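Local coordinates for putative uncharacterized protein (Lodderomyces elongisporus, PDB 4IVF) that binds two glutathione molecules per subunit and, as a glutathione S-transferase homolog, probably acts in glutathione-dependent transferase or related thiol chemistry, at residues A116-I121 with F179-W184; Q122-H127 with N141-D146; R149-F154 with P199-W204. All blocks are in the same frame, centred on the assembly; numbering follows the deposited sequence.

Contact 1 of 3, residues A116-I121 with F179-W184; sequences AENGPI and FALLGW. With GSH (glutathione), chain T; GSH (glutathione), chain J.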
loop_
_atom_site.group_PDB
_atom_site.type_symbol
_atom_site.label_atom_id
_atom_site.label_comp_id
_atom_site.label_asym_id
_atom_site.label_seq_id
_atom_site.Cartn_x
_atom_site.Cartn_y
_atom_site.Cartn_z
ATOM N N ALA F 116 -1.698 2.947 -0.958
ATOM C CA ALA F 116 -2.786 2.166 -1.543
ATOM C C ALA F 116 -3.843 3.002 -2.259
ATOM O O ALA F 116 -4.558 2.492 -3.128
ATOM C CB ALA F 116 -3.440 1.277 -0.494
ATOM N N GLU F 117 -3.962 4.278 -1.905
ATOM C CA GLU F 117 -4.980 5.107 -2.551
ATOM C C GLU F 117 -4.435 6.437 -3.072
ATOM O O GLU F 117 -4.665 6.797 -4.224
ATOM C CB GLU F 117 -6.226 5.253 -1.651
ATOM C CG GLU F 117 -6.867 3.878 -1.392
ATOM C CD GLU F 117 -8.030 3.879 -0.405
ATOM O OE1 GLU F 117 -8.992 4.633 -0.615
ATOM O OE2 GLU F 117 -7.988 3.094 0.565
ATOM N N ASN F 118 -3.671 7.142 -2.255
ATOM C CA ASN F 118 -3.127 8.422 -2.684
ATOM C C ASN F 118 -2.252 8.297 -3.944
ATOM O O ASN F 118 -2.608 8.808 -4.993
ATOM C CB ASN F 118 -2.400 9.115 -1.517
ATOM C CG ASN F 118 -1.674 10.375 -1.942
ATOM O OD1 ASN F 118 -0.471 10.511 -1.720
ATOM N ND2 ASN F 118 -2.393 11.294 -2.571
ATOM N N GLY F 119 -1.122 7.602 -3.835
ATOM C CA GLY F 119 -0.241 7.365 -4.975
ATOM C C GLY F 119 -0.919 6.778 -6.209
ATOM O O GLY F 119 -0.874 7.368 -7.278
ATOM N N PRO F 120 -1.554 5.604 -6.071
ATOM C CA PRO F 120 -2.236 5.025 -7.231
ATOM C C PRO F 120 -3.245 5.958 -7.895
ATOM O O PRO F 120 -3.252 6.033 -9.122
ATOM C CB PRO F 120 -2.937 3.790 -6.643
ATOM C CG PRO F 120 -2.009 3.358 -5.534
ATOM C CD PRO F 120 -1.528 4.671 -4.929
ATOM N N ILE F 121 -4.077 6.649 -7.120
ATOM C CA ILE F 121 -5.106 7.505 -7.706
ATOM C C ILE F 121 -4.533 8.785 -8.345
ATOM O O ILE F 121 -4.912 9.156 -9.453
ATOM C CB ILE F 121 -6.215 7.844 -6.679
ATOM C CG1 ILE F 121 -7.032 6.588 -6.353
ATOM C CG2 ILE F 121 -7.113 8.979 -7.180
ATOM C CD1 ILE F 121 -7.675 5.925 -7.569
ATOM N N PHE F 179 5.919 11.372 5.573
ATOM C CA PHE F 179 6.918 11.456 4.521
ATOM C C PHE F 179 6.435 10.820 3.229
ATOM O O PHE F 179 6.733 11.313 2.151
ATOM C CB PHE F 179 8.257 10.915 5.005
ATOM C CG PHE F 179 8.854 11.740 6.110
ATOM C CD1 PHE F 179 9.238 13.050 5.873
ATOM C CD2 PHE F 179 8.991 11.226 7.389
ATOM C CE1 PHE F 179 9.774 13.833 6.881
ATOM C CE2 PHE F 179 9.517 11.995 8.404
ATOM C CZ PHE F 179 9.912 13.312 8.151
ATOM N N ALA F 180 5.645 9.760 3.346
ATOM C CA ALA F 180 4.997 9.138 2.191
ATOM C C ALA F 180 4.073 10.105 1.468
ATOM O O ALA F 180 4.143 10.243 0.243
ATOM C CB ALA F 180 4.223 7.886 2.613
ATOM N N LEU F 181 3.191 10.758 2.221
ATOM C CA LEU F 181 2.236 11.691 1.628
ATOM C C LEU F 181 2.963 12.867 0.957
ATOM O O LEU F 181 2.577 13.342 -0.120
ATOM C CB LEU F 181 1.246 12.197 2.693
ATOM C CG LEU F 181 0.206 13.195 2.164
ATOM C CD1 LEU F 181 -0.676 12.542 1.119
ATOM C CD2 LEU F 181 -0.631 13.790 3.286
ATOM N N LEU F 182 4.035 13.309 1.598
ATOM C CA LEU F 182 4.795 14.480 1.169
ATOM C C LEU F 182 5.337 14.356 -0.264
ATOM O O LEU F 182 5.353 15.330 -1.019
ATOM C CB LEU F 182 5.946 14.719 2.151
ATOM C CG LEU F 182 6.834 15.937 1.937
ATOM C CD1 LEU F 182 5.991 17.207 1.929
ATOM C CD2 LEU F 182 7.923 16.000 2.998
ATOM N N GLY F 183 5.789 13.159 -0.635
ATOM C CA GLY F 183 6.334 12.948 -1.964
ATOM C C GLY F 183 5.319 13.317 -3.032
ATOM O O GLY F 183 5.669 13.964 -4.009
ATOM N N TRP F 184 4.063 12.919 -2.821
ATOM C CA TRP F 184 2.976 13.130 -3.774
ATOM C C TRP F 184 2.295 14.483 -3.659
ATOM O O TRP F 184 1.779 15.010 -4.654
ATOM C CB TRP F 184 1.932 12.023 -3.643
ATOM C CG TRP F 184 2.331 10.775 -4.389
ATOM C CD1 TRP F 184 3.018 9.704 -3.898
ATOM C CD2 TRP F 184 2.072 10.491 -5.767
ATOM N NE1 TRP F 184 3.207 8.763 -4.890
ATOM C CE2 TRP F 184 2.634 9.222 -6.047
ATOM C CE3 TRP F 184 1.406 11.177 -6.792
ATOM C CZ2 TRP F 184 2.550 8.627 -7.309
ATOM C CZ3 TRP F 184 1.330 10.585 -8.058
ATOM C CH2 TRP F 184 1.902 9.325 -8.303
HETATM N N1 GSH T . 3.434 2.489 -15.757
HETATM C CA1 GSH T . 2.962 3.846 -15.633
HETATM C C1 GSH T . 1.778 4.044 -16.480
HETATM O O11 GSH T . 1.274 3.069 -17.083
HETATM O O12 GSH T . 1.257 5.175 -16.590
HETATM C CB1 GSH T . 4.072 4.860 -15.930
HETATM C CG1 GSH T . 3.898 6.087 -15.112
HETATM C CD1 GSH T . 4.209 5.865 -13.631
HETATM O OE1 GSH T . 4.945 4.940 -13.254
HETATM N N2 GSH T . 3.627 6.780 -12.581
HETATM C CA2 GSH T . 3.925 6.554 -11.176
HETATM C C2 GSH T . 2.687 6.079 -10.468
HETATM O O2 GSH T . 1.587 6.453 -10.851
HETATM C CB2 GSH T . 4.347 7.804 -10.547
HETATM S SG2 GSH T . 5.696 8.517 -11.421
HETATM N N3 GSH T . 2.777 5.192 -9.321
HETATM C CA3 GSH T . 1.553 4.770 -8.671
HETATM C C3 GSH T . 1.771 4.593 -7.221
HETATM O O31 GSH T . 2.645 5.256 -6.608
HETATM O O32 GSH T . 1.066 3.748 -6.604
HETATM N N1 GSH J . -7.142 0.369 0.244
HETATM C CA1 GSH J . -8.298 -0.128 0.935
HETATM C C1 GSH J . -7.973 -1.382 1.610
HETATM O O11 GSH J . -8.648 -1.738 2.588
HETATM O O12 GSH J . -7.032 -2.112 1.215
HETATM C CB1 GSH J . -9.398 -0.385 -0.074
HETATM C CG1 GSH J . -10.709 -0.372 0.593
HETATM C CD1 GSH J . -11.838 -0.411 -0.426
HETATM O OE1 GSH J . -11.638 -0.262 -1.647
HETATM N N2 GSH J . -13.235 -0.624 0.081
HETATM C CA2 GSH J . -14.340 -0.670 -0.850
HETATM C C2 GSH J . -15.353 0.348 -0.415
HETATM O O2 GSH J . -15.580 0.482 0.792
HETATM C CB2 GSH J . -14.957 -2.001 -0.812
HETATM S SG2 GSH J . -13.774 -3.272 -1.152
HETATM N N3 GSH J . -16.049 1.143 -1.422
HETATM C CA3 GSH J . -17.046 2.137 -1.045
HETATM C C3 GSH J . -16.659 3.495 -1.504
HETATM O O31 GSH J . -15.499 3.702 -1.952
HETATM O O32 GSH J . -17.500 4.451 -1.450
#
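Segments 116-121 and 179-184 run nearly parallel, their axes 17° apart and 10.1 Å at closest approach, with G119 and W184 bringing the backbones nearest. The gap is bridged mainly by the indole of W184 and the amide of N118; the indole lays a face over G119. The CA of G119 stands 3.8 Å from the centroid of the five-membered ring, 19° off its normal, a CH-pi contact, and G119 O sits over the same ring system, 3.5 Å from W184 CH2. Having no side chain, G119 lets the indole and the glycine carboxylate of the chain T glutathione both lie close to its backbone. N118 sends its CG anti to the backbone N (chi1 173°), turning the amide into the gap: OD1 lies 3.4 Å from W184 CB and 3.5 Å from L181 CD1. Q114 hydrogen-bonds OD1, and N17 steadies the ring by accepting from W184 NE1. W184 CZ2 approaches O31 of the chain T glutathione to 3.4 Å, and P120 CD comes within 3.2 Å of its O32. The E117 carboxylate lies at the dimer interface: OE2 accepts a 2.9 Å hydrogen bond from N1 of the chain J glutathione, and OE1 forms a salt bridge with R57 of the second subunit. G119, P120 and W184 thus form part of the helical-domain wall of a glutathione pocket in the GST fold.

Contact 2 of 3, residues Q122-H127 with N141-D146; sequences QGQANH and NRYITD. With GSH (glutathione), chain I; GSH (glutathione), chain T.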
loop_
_atom_site.group_PDB
_atom_site.type_symbol
_atom_site.label_atom_id
_atom_site.label_comp_id
_atom_site.label_asym_id
_atom_site.label_seq_id
_atom_site.Cartn_x
_atom_site.Cartn_y
_atom_site.Cartn_z
ATOM N N GLN F 122 -3.620 9.448 -7.645
ATOM C CA GLN F 122 -3.019 10.661 -8.170
ATOM C C GLN F 122 -2.122 10.322 -9.378
ATOM O O GLN F 122 -1.913 11.148 -10.272
ATOM C CB GLN F 122 -2.217 11.382 -7.084
ATOM C CG GLN F 122 -1.711 12.748 -7.516
ATOM C CD GLN F 122 -1.048 13.535 -6.393
ATOM O OE1 GLN F 122 -1.287 13.287 -5.205
ATOM N NE2 GLN F 122 -0.210 14.491 -6.764
ATOM N N GLY F 123 -1.601 9.100 -9.394
ATOM C CA GLY F 123 -0.798 8.634 -10.507
ATOM C C GLY F 123 -1.648 8.423 -11.739
ATOM O O GLY F 123 -1.187 8.659 -12.848
ATOM N N GLN F 124 -2.900 8.004 -11.549
ATOM C CA GLN F 124 -3.799 7.814 -12.689
ATOM C C GLN F 124 -4.167 9.154 -13.286
ATOM O O GLN F 124 -4.200 9.311 -14.507
ATOM C CB GLN F 124 -5.070 7.065 -12.309
ATOM C CG GLN F 124 -4.840 5.668 -11.797
ATOM C CD GLN F 124 -3.704 4.970 -12.517
ATOM O OE1 GLN F 124 -3.787 4.697 -13.719
ATOM N NE2 GLN F 124 -2.624 4.687 -11.782
ATOM N N ALA F 125 -4.440 10.115 -12.414
ATOM C CA ALA F 125 -4.739 11.470 -12.845
ATOM C C ALA F 125 -3.576 12.031 -13.657
ATOM O O ALA F 125 -3.772 12.639 -14.706
ATOM C CB ALA F 125 -5.043 12.365 -11.634
ATOM N N ASN F 126 -2.365 11.821 -13.154
ATOM C CA ASN F 126 -1.170 12.274 -13.834
ATOM C C ASN F 126 -1.079 11.606 -15.199
ATOM O O ASN F 126 -0.739 12.250 -16.195
ATOM C CB ASN F 126 0.072 11.953 -13.007
ATOM C CG ASN F 126 0.363 13.005 -11.955
ATOM O OD1 ASN F 126 -0.373 13.982 -11.817
ATOM N ND2 ASN F 126 1.439 12.803 -11.193
ATOM N N HIS F 127 -1.407 10.320 -15.249
ATOM C CA HIS F 127 -1.394 9.630 -16.532
ATOM C C HIS F 127 -2.379 10.242 -17.527
ATOM O O HIS F 127 -2.028 10.485 -18.668
ATOM C CB HIS F 127 -1.667 8.132 -16.401
ATOM C CG HIS F 127 -1.914 7.473 -17.721
ATOM N ND1 HIS F 127 -0.893 7.137 -18.584
ATOM C CD2 HIS F 127 -3.067 7.144 -18.353
ATOM C CE1 HIS F 127 -1.404 6.607 -19.681
ATOM N NE2 HIS F 127 -2.719 6.591 -19.563
ATOM N N ASN F 141 -11.417 13.498 -15.322
ATOM C CA ASN F 141 -12.354 13.913 -14.288
ATOM C C ASN F 141 -12.400 12.930 -13.131
ATOM O O ASN F 141 -12.395 13.341 -11.971
ATOM C CB ASN F 141 -13.772 14.097 -14.854
ATOM C CG ASN F 141 -13.861 15.227 -15.859
ATOM O OD1 ASN F 141 -13.062 16.163 -15.836
ATOM N ND2 ASN F 141 -14.849 15.148 -16.748
ATOM N N ARG F 142 -12.432 11.634 -13.441
ATOM C CA ARG F 142 -12.528 10.608 -12.397
ATOM C C ARG F 142 -11.390 10.701 -11.381
ATOM O O ARG F 142 -11.630 10.701 -10.175
ATOM C CB ARG F 142 -12.593 9.200 -12.991
ATOM C CG ARG F 142 -12.552 8.079 -11.955
ATOM C CD ARG F 142 -12.936 6.729 -12.570
ATOM N NE ARG F 142 -12.576 5.612 -11.707
ATOM C CZ ARG F 142 -13.311 5.185 -10.682
ATOM N NH1 ARG F 142 -14.460 5.776 -10.379
ATOM N NH2 ARG F 142 -12.890 4.168 -9.953
ATOM N N TYR F 143 -10.163 10.827 -11.875
ATOM C CA TYR F 143 -8.987 10.787 -11.008
ATOM C C TYR F 143 -8.608 12.114 -10.343
ATOM O O TYR F 143 -8.102 12.131 -9.224
ATOM C CB TYR F 143 -7.812 10.108 -11.731
ATOM C CG TYR F 143 -8.202 8.696 -12.076
ATOM C CD1 TYR F 143 -8.419 7.768 -11.071
ATOM C CD2 TYR F 143 -8.419 8.300 -13.393
ATOM C CE1 TYR F 143 -8.811 6.479 -11.354
ATOM C CE2 TYR F 143 -8.819 7.007 -13.681
ATOM C CZ TYR F 143 -9.014 6.103 -12.650
ATOM O OH TYR F 143 -9.416 4.813 -12.899
ATOM N N ILE F 144 -8.857 13.221 -11.024
ATOM C CA ILE F 144 -8.732 14.511 -10.386
ATOM C C ILE F 144 -9.705 14.597 -9.185
ATOM O O ILE F 144 -9.319 15.021 -8.097
ATOM C CB ILE F 144 -9.026 15.641 -11.377
ATOM C CG1 ILE F 144 -7.902 15.747 -12.405
ATOM C CG2 ILE F 144 -9.217 16.959 -10.646
ATOM C CD1 ILE F 144 -6.573 16.140 -11.822
ATOM N N THR F 145 -10.952 14.176 -9.401
ATOM C CA THR F 145 -11.989 14.216 -8.371
ATOM C C THR F 145 -11.658 13.296 -7.195
ATOM O O THR F 145 -11.800 13.676 -6.030
ATOM C CB THR F 145 -13.370 13.835 -8.932
ATOM O OG1 THR F 145 -13.807 14.838 -9.851
ATOM C CG2 THR F 145 -14.380 13.743 -7.816
ATOM N N ASP F 146 -11.203 12.088 -7.498
ATOM C CA ASP F 146 -10.855 11.167 -6.429
ATOM C C ASP F 146 -9.567 11.604 -5.723
ATOM O O ASP F 146 -9.404 11.385 -4.523
ATOM C CB ASP F 146 -10.770 9.726 -6.931
ATOM C CG ASP F 146 -10.918 8.714 -5.803
ATOM O OD1 ASP F 146 -11.838 8.877 -4.971
ATOM O OD2 ASP F 146 -10.108 7.769 -5.735
HETATM N N1 GSH I . -15.719 4.410 -5.031
HETATM C CA1 GSH I . -15.443 3.260 -5.850
HETATM C C1 GSH I . -15.352 3.679 -7.248
HETATM O O11 GSH I . -14.892 2.916 -8.128
HETATM O O12 GSH I . -15.738 4.821 -7.565
HETATM C CB1 GSH I . -16.536 2.217 -5.658
HETATM C CG1 GSH I . -16.066 0.882 -6.094
HETATM C CD1 GSH I . -15.064 0.324 -5.103
HETATM O OE1 GSH I . -15.027 0.737 -3.937
HETATM N N2 GSH I . -14.110 -0.741 -5.558
HETATM C CA2 GSH I . -13.127 -1.322 -4.661
HETATM C C2 GSH I . -11.743 -0.956 -5.124
HETATM O O2 GSH I . -11.535 -0.654 -6.296
HETATM C CB2 GSH I . -13.252 -2.775 -4.717
HETATM S SG2 GSH I . -14.878 -3.239 -4.219
HETATM N N3 GSH I . -10.631 -0.949 -4.201
HETATM C CA3 GSH I . -9.331 -0.573 -4.727
HETATM C C3 GSH I . -8.255 -1.004 -3.814
HETATM O O31 GSH I . -8.311 -2.130 -3.264
HETATM O O32 GSH I . -7.283 -0.228 -3.605
HETATM N N1 GSH T . 3.434 2.489 -15.757
HETATM C CA1 GSH T . 2.962 3.846 -15.633
HETATM C C1 GSH T . 1.778 4.044 -16.480
HETATM O O11 GSH T . 1.274 3.069 -17.083
HETATM O O12 GSH T . 1.257 5.175 -16.590
HETATM C CB1 GSH T . 4.072 4.860 -15.930
HETATM C CG1 GSH T . 3.898 6.087 -15.112
HETATM C CD1 GSH T . 4.209 5.865 -13.631
HETATM O OE1 GSH T . 4.945 4.940 -13.254
HETATM N N2 GSH T . 3.627 6.780 -12.581
HETATM C CA2 GSH T . 3.925 6.554 -11.176
HETATM C C2 GSH T . 2.687 6.079 -10.468
HETATM O O2 GSH T . 1.587 6.453 -10.851
HETATM C CB2 GSH T . 4.347 7.804 -10.547
HETATM S SG2 GSH T . 5.696 8.517 -11.421
HETATM N N3 GSH T . 2.777 5.192 -9.321
HETATM C CA3 GSH T . 1.553 4.770 -8.671
HETATM C C3 GSH T . 1.771 4.593 -7.221
HETATM O O31 GSH T . 2.645 5.256 -6.608
HETATM O O32 GSH T . 1.066 3.748 -6.604
#
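Y143 is sandwiched between an aliphatic carbon of a facing helix and one of its own sequence neighbour. Q124 CB sits 3.6 Å from the ring centroid and 12° off the normal, a CH-pi contact, while R142 CG covers the opposite face. The tyrosine's CG lies anti to its carbonyl carbon (chi1 -61°), which swings the ring alongside Q124 so that both side chains point the same way. Their polar ends serve the dimer: Q124 OE1 accepts hydrogen bonds from Y143 OH and R142 NH2 of the second subunit, and Y143 OH pairs with Q124 of that subunit. Alanine suits the closest backbone approach, where A125 CB meets Y143 CB at 3.6 Å and the CD1 of I144 at 4.1 Å. R142 reaches away along an extended chain and grips the chain I glutathione carboxylate with two nearly straight bonds, NH1 to O12 (3.2 Å) and NH2 to O11 (3.0 Å). G123 CA lies 3.3 Å from O2 of the chain T glutathione, an approach its lack of a side chain permits. This roughly antiparallel, oblique helix pair (signed crossing angle -142°) belongs to the all-helical C-terminal domain of the GST fold, at its dimer interface.

Contact 3 of 3, residues R149-F154 with P199-W204; sequences RIYGVF and PLLGKW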
loop_
_atom_site.group_PDB
_atom_site.type_symbol
_atom_site.label_atom_id
_atom_site.label_comp_id
_atom_site.label_asym_id
_atom_site.label_seq_id
_atom_site.Cartn_x
_atom_site.Cartn_y
_atom_site.Cartn_z
ATOM N N ARG F 149 -10.699 13.931 -3.214
ATOM C CA ARG F 149 -11.350 13.198 -2.142
ATOM C C ARG F 149 -10.314 12.784 -1.089
ATOM O O ARG F 149 -10.518 12.987 0.110
ATOM C CB ARG F 149 -12.074 11.956 -2.675
ATOM C CG ARG F 149 -12.926 11.262 -1.603
ATOM C CD ARG F 149 -13.356 9.838 -1.985
ATOM N NE ARG F 149 -12.237 8.897 -2.037
ATOM C CZ ARG F 149 -11.733 8.263 -0.977
ATOM N NH1 ARG F 149 -12.235 8.466 0.241
ATOM N NH2 ARG F 149 -10.710 7.440 -1.128
ATOM N N ILE F 150 -9.198 12.228 -1.561
ATOM C CA ILE F 150 -8.173 11.655 -0.697
ATOM C C ILE F 150 -7.432 12.692 0.165
ATOM O O ILE F 150 -7.108 12.440 1.319
ATOM C CB ILE F 150 -7.180 10.802 -1.523
ATOM C CG1 ILE F 150 -7.857 9.508 -1.961
ATOM C CG2 ILE F 150 -5.943 10.457 -0.716
ATOM C CD1 ILE F 150 -7.133 8.808 -3.067
ATOM N N TYR F 151 -7.179 13.862 -0.402
ATOM C CA TYR F 151 -6.567 14.934 0.345
ATOM C C TYR F 151 -7.535 15.496 1.375
ATOM O O TYR F 151 -7.121 15.934 2.449
ATOM C CB TYR F 151 -6.032 16.011 -0.594
ATOM C CG TYR F 151 -4.706 15.589 -1.188
ATOM C CD1 TYR F 151 -4.639 14.985 -2.435
ATOM C CD2 TYR F 151 -3.527 15.746 -0.475
ATOM C CE1 TYR F 151 -3.433 14.570 -2.963
ATOM C CE2 TYR F 151 -2.316 15.335 -0.996
ATOM C CZ TYR F 151 -2.277 14.755 -2.245
ATOM O OH TYR F 151 -1.075 14.356 -2.776
ATOM N N GLY F 152 -8.822 15.453 1.048
ATOM C CA GLY F 152 -9.860 15.807 1.998
ATOM C C GLY F 152 -9.843 14.881 3.200
ATOM O O GLY F 152 -10.071 15.307 4.326
ATOM N N VAL F 153 -9.561 13.608 2.962
ATOM C CA VAL F 153 -9.495 12.632 4.042
ATOM C C VAL F 153 -8.277 12.919 4.915
ATOM O O VAL F 153 -8.377 12.966 6.145
ATOM C CB VAL F 153 -9.412 11.187 3.504
ATOM C CG1 VAL F 153 -9.220 10.197 4.652
ATOM C CG2 VAL F 153 -10.651 10.848 2.691
ATOM N N PHE F 154 -7.128 13.120 4.275
ATOM C CA PHE F 154 -5.928 13.529 5.003
ATOM C C PHE F 154 -6.123 14.838 5.796
ATOM O O PHE F 154 -5.496 15.032 6.840
ATOM C CB PHE F 154 -4.732 13.655 4.061
ATOM C CG PHE F 154 -4.071 12.339 3.719
ATOM C CD1 PHE F 154 -3.402 11.600 4.700
ATOM C CD2 PHE F 154 -4.075 11.861 2.406
ATOM C CE1 PHE F 154 -2.767 10.384 4.377
ATOM C CE2 PHE F 154 -3.446 10.652 2.068
ATOM C CZ PHE F 154 -2.789 9.910 3.050
ATOM N N PRO F 199 -6.592 23.797 4.598
ATOM C CA PRO F 199 -5.710 24.696 5.355
ATOM C C PRO F 199 -4.775 23.978 6.326
ATOM O O PRO F 199 -3.633 24.401 6.478
ATOM C CB PRO F 199 -6.690 25.636 6.081
ATOM C CG PRO F 199 -7.987 24.895 6.107
ATOM C CD PRO F 199 -8.020 24.070 4.849
ATOM N N LEU F 200 -5.235 22.904 6.956
ATOM C CA LEU F 200 -4.358 22.127 7.822
ATOM C C LEU F 200 -3.222 21.458 7.025
ATOM O O LEU F 200 -2.064 21.512 7.432
ATOM C CB LEU F 200 -5.147 21.087 8.617
ATOM C CG LEU F 200 -6.241 21.600 9.562
ATOM C CD1 LEU F 200 -6.828 20.430 10.294
ATOM C CD2 LEU F 200 -5.701 22.636 10.546
ATOM N N LEU F 201 -3.551 20.841 5.897
ATOM C CA LEU F 201 -2.519 20.282 5.015
ATOM C C LEU F 201 -1.529 21.356 4.561
ATOM O O LEU F 201 -0.316 21.129 4.550
ATOM C CB LEU F 201 -3.148 19.611 3.801
ATOM C CG LEU F 201 -3.671 18.186 3.948
ATOM C CD1 LEU F 201 -4.382 17.773 2.671
ATOM C CD2 LEU F 201 -2.530 17.216 4.248
ATOM N N GLY F 202 -2.055 22.525 4.190
ATOM C CA GLY F 202 -1.234 23.655 3.802
ATOM C C GLY F 202 -0.169 24.017 4.820
ATOM O O GLY F 202 0.958 24.298 4.449
ATOM N N LYS F 203 -0.518 24.021 6.106
ATOM C CA LYS F 203 0.450 24.342 7.162
ATOM C C LYS F 203 1.439 23.198 7.368
ATOM O O LYS F 203 2.643 23.412 7.544
ATOM C CB LYS F 203 -0.269 24.630 8.488
ATOM C CG LYS F 203 -1.068 25.915 8.534
ATOM C CD LYS F 203 -2.020 25.906 9.732
ATOM C CE LYS F 203 -2.434 27.313 10.152
ATOM N NZ LYS F 203 -2.080 27.633 11.583
ATOM N N TRP F 204 0.903 21.986 7.372
ATOM C CA TRP F 204 1.686 20.765 7.477
ATOM C C TRP F 204 2.705 20.709 6.329
ATOM O O TRP F 204 3.904 20.480 6.549
ATOM C CB TRP F 204 0.727 19.569 7.447
ATOM C CG TRP F 204 1.333 18.219 7.164
ATOM C CD1 TRP F 204 1.784 17.319 8.077
ATOM C CD2 TRP F 204 1.499 17.606 5.879
ATOM N NE1 TRP F 204 2.241 16.188 7.443
ATOM C CE2 TRP F 204 2.083 16.342 6.093
ATOM C CE3 TRP F 204 1.226 18.013 4.562
ATOM C CZ2 TRP F 204 2.399 15.474 5.042
ATOM C CZ3 TRP F 204 1.553 17.153 3.519
ATOM C CH2 TRP F 204 2.123 15.897 3.768
#
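L201 reaches across to Y151 and F154, and all the contact between the two segments is apolar or van der Waals in kind; no hydrogen bond joins them. Its two methyls divide the work. L201 CD1 comes to the edge of the Y151 ring, close to the ring plane and 3.8 Å from Y151 CD2, and also lies 3.3 Å from the backbone O of Y151. L201 CD2 touches F154 CB at 4.2 Å. A branched leucine suits this place, since its fork can meet two residues about one helical turn apart; with CG anti to the carbonyl carbon (chi1 -82°), the fork is carried to the facing helix. The side chains of Y151 and L201 meet roughly at right angles. Aromatic and polar contacts extend the cluster: the Y151 ring meets that of W198 and the F154 ring that of F113, the phenol of Y151 is hydrogen-bonded to Q122, and E155 accepts from the backbone N atoms of L200 and L201, at the first turn of their helix. Helix 199-209 is thus packed on helix 137-159, with L181 of helix 176-185 touching Y151, F154 and W204, and helix 102-131 lying against I150 and V153.

How the contacts relate
All three contacts lie in the helical domain that follows the N-terminal four-stranded sheet. From the N terminus, helix 102-131 supplies the first segments of contacts 1 and 2 in succession. Contact 2 closes first, across the short connection to helix 137-159, and is nested inside the longer loop that contact 1 closes on reaching helix 176-185. Contact 3 opens further along helix 137-159, before contact 1 has closed, and ends on helix 199-209; contacts 1 and 3 therefore cross, whereas contacts 2 and 3 follow in series. Q122 of contact 2 ties the three together through W184 and Y151. Contacts 1 and 2 share the chain T glutathione.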